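Local coordinates for protein OR486 (Synthetic construct, PDB 4R80) that has no known biological function, being a de novo designed beta-sheet protein built to adopt the cystatin fold, one helix packed on an antiparallel sheet, at residues I19-R31 with T39-K51. Sequence-based numbering, arbitrary orientation.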
loop_
_atom_site.group_PDB
_atom_site.type_symbol
_atom_site.label_atom_id
_atom_site.label_comp_id
_atom_site.label_asym_id
_atom_site.label_seq_id
_atom_site.Cartn_x
_atom_site.Cartn_y
_atom_site.Cartn_z
ATOM N N ILE A 19 -2.132 1.148 -6.075
ATOM C CA ILE A 19 -2.167 -0.213 -6.596
ATOM C C ILE A 19 -3.344 -0.423 -7.546
ATOM O O ILE A 19 -3.217 -1.113 -8.560
ATOM C CB ILE A 19 -2.214 -1.250 -5.453
ATOM C CG1 ILE A 19 -1.029 -1.050 -4.508
ATOM C CG2 ILE A 19 -2.209 -2.664 -6.007
ATOM C CD1 ILE A 19 0.311 -1.040 -5.207
ATOM N N LEU A 20 -4.484 0.183 -7.223
ATOM C CA LEU A 20 -5.675 0.080 -8.062
ATOM C C LEU A 20 -5.454 0.677 -9.451
ATOM O O LEU A 20 -5.945 0.147 -10.448
ATOM C CB LEU A 20 -6.868 0.761 -7.385
ATOM C CG LEU A 20 -7.505 0.031 -6.201
ATOM C CD1 LEU A 20 -8.464 0.951 -5.461
ATOM C CD2 LEU A 20 -8.217 -1.233 -6.656
ATOM N N GLU A 21 -4.720 1.782 -9.509
ATOM C CA GLU A 21 -4.421 2.443 -10.776
ATOM C C GLU A 21 -3.534 1.582 -11.671
ATOM O O GLU A 21 -3.747 1.500 -12.881
ATOM C CB GLU A 21 -3.775 3.810 -10.537
ATOM C CG GLU A 21 -4.735 4.850 -9.981
ATOM C CD GLU A 21 -4.048 6.155 -9.631
ATOM O OE1 GLU A 21 -2.800 6.188 -9.626
ATOM O OE2 GLU A 21 -4.757 7.147 -9.360
ATOM N N GLN A 22 -2.537 0.941 -11.066
ATOM C CA GLN A 22 -1.613 0.085 -11.800
ATOM C C GLN A 22 -2.237 -1.272 -12.118
ATOM O O GLN A 22 -1.740 -2.009 -12.968
ATOM C CB GLN A 22 -0.319 -0.107 -11.005
ATOM C CG GLN A 22 0.489 1.164 -10.815
ATOM C CD GLN A 22 1.797 0.918 -10.090
ATOM O OE1 GLN A 22 2.015 -0.155 -9.526
ATOM N NE2 GLN A 22 2.679 1.911 -10.102
ATOM N N ASN A 23 -3.326 -1.596 -11.429
ATOM C CA ASN A 23 -4.014 -2.866 -11.637
ATOM C C ASN A 23 -5.524 -2.671 -11.737
ATOM O O ASN A 23 -6.256 -2.939 -10.786
ATOM C CB ASN A 23 -3.678 -3.845 -10.511
ATOM C CG ASN A 23 -2.187 -4.108 -10.394
ATOM O OD1 ASN A 23 -1.658 -5.034 -11.008
ATOM N ND2 ASN A 23 -1.501 -3.285 -9.608
ATOM N N PRO A 24 -5.988 -2.196 -12.911
ATOM C CA PRO A 24 -7.388 -1.815 -13.152
ATOM C C PRO A 24 -8.402 -2.927 -12.919
ATOM O O PRO A 24 -9.362 -2.731 -12.173
ATOM C CB PRO A 24 -7.380 -1.400 -14.632
ATOM C CG PRO A 24 -6.180 -2.057 -15.215
ATOM C CD PRO A 24 -5.165 -2.062 -14.116
ATOM N N SER A 25 -8.197 -4.081 -13.543
ATOM C CA SER A 25 -9.142 -5.181 -13.420
ATOM C C SER A 25 -8.760 -6.089 -12.261
ATOM O O SER A 25 -8.654 -7.305 -12.430
ATOM C CB SER A 25 -9.197 -5.982 -14.722
ATOM O OG SER A 25 -8.036 -6.779 -14.880
ATOM N N SER A 26 -8.558 -5.502 -11.090
ATOM C CA SER A 26 -8.077 -6.267 -9.946
ATOM C C SER A 26 -8.751 -5.888 -8.636
ATOM O O SER A 26 -9.092 -4.729 -8.406
ATOM C CB SER A 26 -6.560 -6.105 -9.816
ATOM O OG SER A 26 -6.103 -6.577 -8.564
ATOM N N LYS A 27 -8.942 -6.890 -7.778
ATOM C CA LYS A 27 -9.404 -6.674 -6.413
ATOM C C LYS A 27 -8.225 -6.659 -5.450
ATOM O O LYS A 27 -7.493 -7.641 -5.335
ATOM C CB LYS A 27 -10.448 -7.715 -5.995
ATOM C CG LYS A 27 -11.890 -7.368 -6.388
ATOM C CD LYS A 27 -12.061 -7.101 -7.871
ATOM C CE LYS A 27 -13.413 -6.475 -8.158
ATOM N NZ LYS A 27 -13.619 -6.242 -9.618
ATOM N N VAL A 28 -8.056 -5.542 -4.752
ATOM C CA VAL A 28 -6.891 -5.333 -3.904
ATOM C C VAL A 28 -7.273 -5.320 -2.429
ATOM O O VAL A 28 -8.111 -4.527 -2.003
ATOM C CB VAL A 28 -6.194 -4.005 -4.241
ATOM C CG1 VAL A 28 -4.957 -3.836 -3.387
ATOM C CG2 VAL A 28 -5.837 -3.951 -5.720
ATOM N N GLN A 29 -6.654 -6.203 -1.652
ATOM C CA GLN A 29 -6.882 -6.232 -0.212
ATOM C C GLN A 29 -5.620 -5.830 0.549
ATOM O O GLN A 29 -4.508 -6.190 0.167
ATOM C CB GLN A 29 -7.368 -7.616 0.236
ATOM C CG GLN A 29 -6.311 -8.710 0.175
ATOM C CD GLN A 29 -6.571 -9.835 1.160
ATOM O OE1 GLN A 29 -7.519 -9.784 1.944
ATOM N NE2 GLN A 29 -5.724 -10.857 1.127
ATOM N N VAL A 30 -5.806 -5.068 1.622
ATOM C CA VAL A 30 -4.698 -4.650 2.471
ATOM C C VAL A 30 -4.599 -5.576 3.674
ATOM O O VAL A 30 -5.573 -5.762 4.401
ATOM C CB VAL A 30 -4.878 -3.202 2.963
ATOM C CG1 VAL A 30 -3.718 -2.798 3.859
ATOM C CG2 VAL A 30 -5.000 -2.252 1.782
ATOM N N ARG A 31 -3.420 -6.151 3.885
ATOM C CA ARG A 31 -3.254 -7.143 4.940
ATOM C C ARG A 31 -2.600 -6.588 6.199
ATOM O O ARG A 31 -2.872 -7.065 7.301
ATOM C CB ARG A 31 -2.462 -8.348 4.431
ATOM C CG ARG A 31 -3.179 -9.145 3.360
ATOM C CD ARG A 31 -2.483 -10.470 3.114
ATOM N NE ARG A 31 -2.450 -11.306 4.312
ATOM C CZ ARG A 31 -3.426 -12.134 4.673
ATOM N NH1 ARG A 31 -4.519 -12.240 3.929
ATOM N NH2 ARG A 31 -3.310 -12.857 5.779
ATOM N N THR A 39 7.460 7.197 8.065
ATOM C CA THR A 39 7.350 6.217 6.994
ATOM C C THR A 39 6.335 5.139 7.357
ATOM O O THR A 39 6.414 4.538 8.427
ATOM C CB THR A 39 8.710 5.550 6.711
ATOM O OG1 THR A 39 9.623 6.523 6.188
ATOM C CG2 THR A 39 8.557 4.409 5.716
ATOM N N ILE A 40 5.378 4.901 6.467
ATOM C CA ILE A 40 4.381 3.859 6.689
ATOM C C ILE A 40 4.443 2.775 5.615
ATOM O O ILE A 40 4.450 3.061 4.418
ATOM C CB ILE A 40 2.958 4.445 6.774
ATOM C CG1 ILE A 40 2.932 5.624 7.750
ATOM C CG2 ILE A 40 1.968 3.383 7.224
ATOM C CD1 ILE A 40 1.545 6.095 8.115
ATOM N N ARG A 41 4.483 1.524 6.061
ATOM C CA ARG A 41 4.581 0.382 5.162
ATOM C C ARG A 41 3.245 -0.337 5.044
ATOM O O ARG A 41 2.696 -0.812 6.037
ATOM C CB ARG A 41 5.667 -0.587 5.633
ATOM C CG ARG A 41 7.081 -0.040 5.522
ATOM C CD ARG A 41 8.105 -1.067 5.973
ATOM N NE ARG A 41 9.475 -0.604 5.773
ATOM C CZ ARG A 41 10.179 0.061 6.683
ATOM N NH1 ARG A 41 9.644 0.345 7.862
ATOM N NH2 ARG A 41 11.420 0.444 6.413
ATOM N N VAL A 42 2.722 -0.403 3.824
ATOM C CA VAL A 42 1.432 -1.033 3.578
ATOM C C VAL A 42 1.604 -2.291 2.732
ATOM O O VAL A 42 2.127 -2.242 1.619
ATOM C CB VAL A 42 0.460 -0.073 2.870
ATOM C CG1 VAL A 42 -0.897 -0.732 2.690
ATOM C CG2 VAL A 42 0.332 1.224 3.654
ATOM N N GLU A 43 1.167 -3.419 3.282
ATOM C CA GLU A 43 1.251 -4.700 2.598
ATOM C C GLU A 43 -0.092 -5.037 1.959
ATOM O O GLU A 43 -1.118 -5.074 2.637
ATOM C CB GLU A 43 1.644 -5.786 3.600
ATOM C CG GLU A 43 2.995 -5.543 4.254
ATOM C CD GLU A 43 3.315 -6.556 5.334
ATOM O OE1 GLU A 43 2.839 -7.707 5.237
ATOM O OE2 GLU A 43 4.029 -6.194 6.294
ATOM N N LEU A 44 -0.082 -5.286 0.652
ATOM C CA LEU A 44 -1.308 -5.608 -0.069
ATOM C C LEU A 44 -1.128 -6.898 -0.855
ATOM O O LEU A 44 -0.013 -7.263 -1.227
ATOM C CB LEU A 44 -1.705 -4.468 -1.016
ATOM C CG LEU A 44 -1.754 -3.052 -0.438
ATOM C CD1 LEU A 44 -0.402 -2.412 -0.589
ATOM C CD2 LEU A 44 -2.807 -2.202 -1.124
ATOM N N GLU A 45 -2.243 -7.586 -1.108
ATOM C CA GLU A 45 -2.221 -8.837 -1.853
ATOM C C GLU A 45 -3.240 -8.823 -2.987
ATOM O O GLU A 45 -4.382 -8.410 -2.809
ATOM C CB GLU A 45 -2.496 -10.019 -0.916
ATOM C CG GLU A 45 -2.457 -11.382 -1.598
ATOM C CD GLU A 45 -2.522 -12.536 -0.617
ATOM O OE1 GLU A 45 -2.421 -12.284 0.599
ATOM O OE2 GLU A 45 -2.674 -13.692 -1.060
ATOM N N ILE A 46 -2.807 -9.285 -4.160
ATOM C CA ILE A 46 -3.681 -9.434 -5.318
ATOM C C ILE A 46 -3.787 -10.903 -5.721
ATOM O O ILE A 46 -2.782 -11.609 -5.797
ATOM C CB ILE A 46 -3.177 -8.603 -6.520
ATOM C CG1 ILE A 46 -3.116 -7.117 -6.161
ATOM C CG2 ILE A 46 -4.068 -8.798 -7.735
ATOM C CD1 ILE A 46 -2.748 -6.228 -7.324
ATOM N N THR A 47 -5.010 -11.360 -5.983
ATOM C CA THR A 47 -5.236 -12.737 -6.409
ATOM C C THR A 47 -6.163 -12.773 -7.617
ATOM O O THR A 47 -7.382 -12.690 -7.495
ATOM C CB THR A 47 -5.835 -13.607 -5.283
ATOM O OG1 THR A 47 -4.924 -13.654 -4.179
ATOM C CG2 THR A 47 -6.088 -15.027 -5.781
ATOM N N GLU A 48 -5.559 -12.889 -8.800
ATOM C CA GLU A 48 -6.299 -12.881 -10.054
ATOM C C GLU A 48 -5.602 -13.744 -11.103
ATOM O O GLU A 48 -4.372 -13.830 -11.127
ATOM C CB GLU A 48 -6.480 -11.459 -10.589
ATOM C CG GLU A 48 -5.179 -10.746 -10.915
ATOM C CD GLU A 48 -5.397 -9.313 -11.363
ATOM O OE1 GLU A 48 -6.567 -8.900 -11.489
ATOM O OE2 GLU A 48 -4.396 -8.599 -11.584
ATOM N N ASN A 49 -6.396 -14.384 -11.954
ATOM C CA ASN A 49 -5.891 -15.178 -13.075
ATOM C C ASN A 49 -4.898 -16.257 -12.651
ATOM O O ASN A 49 -3.871 -16.463 -13.299
ATOM C CB ASN A 49 -5.240 -14.263 -14.119
ATOM C CG ASN A 49 -6.113 -13.084 -14.481
ATOM O OD1 ASN A 49 -7.090 -12.778 -13.794
ATOM N ND2 ASN A 49 -5.765 -12.394 -15.561
ATOM N N GLY A 50 -5.218 -16.946 -11.559
ATOM C CA GLY A 50 -4.389 -18.028 -11.062
ATOM C C GLY A 50 -3.024 -17.595 -10.563
ATOM O O GLY A 50 -2.103 -18.409 -10.485
ATOM N N LYS A 51 -2.885 -16.317 -10.227
ATOM C CA LYS A 51 -1.630 -15.804 -9.687
ATOM C C LYS A 51 -1.831 -15.061 -8.369
ATOM O O LYS A 51 -2.885 -14.474 -8.129
ATOM C CB LYS A 51 -0.911 -14.915 -10.707
ATOM C CG LYS A 51 -0.453 -15.653 -11.955
ATOM C CD LYS A 51 0.304 -14.736 -12.903
ATOM C CE LYS A 51 0.866 -15.515 -14.084
ATOM N NZ LYS A 51 1.582 -14.633 -15.045
#
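Val42 CG1 meets Val30 CG1 at 3.7 Å; beta-branching favours the extended backbone, and the apolar methyls suit the face that the helix covers. Glu43 O accepts a bond from Arg31 N (2.8 Å). Leu44 points back to the apolar face, and its CD2 touches Val28 CG1 (3.5 Å) and Val30 CG2 and also meets Ile19 CG1 of the helix; a flexible, branched leucine can serve both. Glu45 and Gln29 form an antiparallel hydrogen-bonded pair: Glu45 N donates to Gln29 O (3.0 Å), and the return bond is weak. Both side chains turn to the face opposite Leu44. The extended Glu45 side chain, CG anti to the backbone N (chi1 -178°), carries OE1 alongside Arg31 in a long salt bridge to NE (3.8 Å), by charge alone, the oxygen lying well out of the guanidinium plane; long charged chains suit this polar side. Ile46 CD1 reaches Ile19 CG2 (3.8 Å) and abuts the Asn23 amide, whose ND2 bonds in plane to a lone pair of Ile19 O (3.0 Å), fixing the amide's rotation at the helix end. Were Asn23 replaced by an alanine, Ile19 O would probably lose its side-chain donor and a gap open beside Ile46 CD1. Helix 4-22 thus packs on the apolar face of hairpin 28-36/39-48, while strand 51-62 flanks 39-48 on its other edge, as in the cystatin fold.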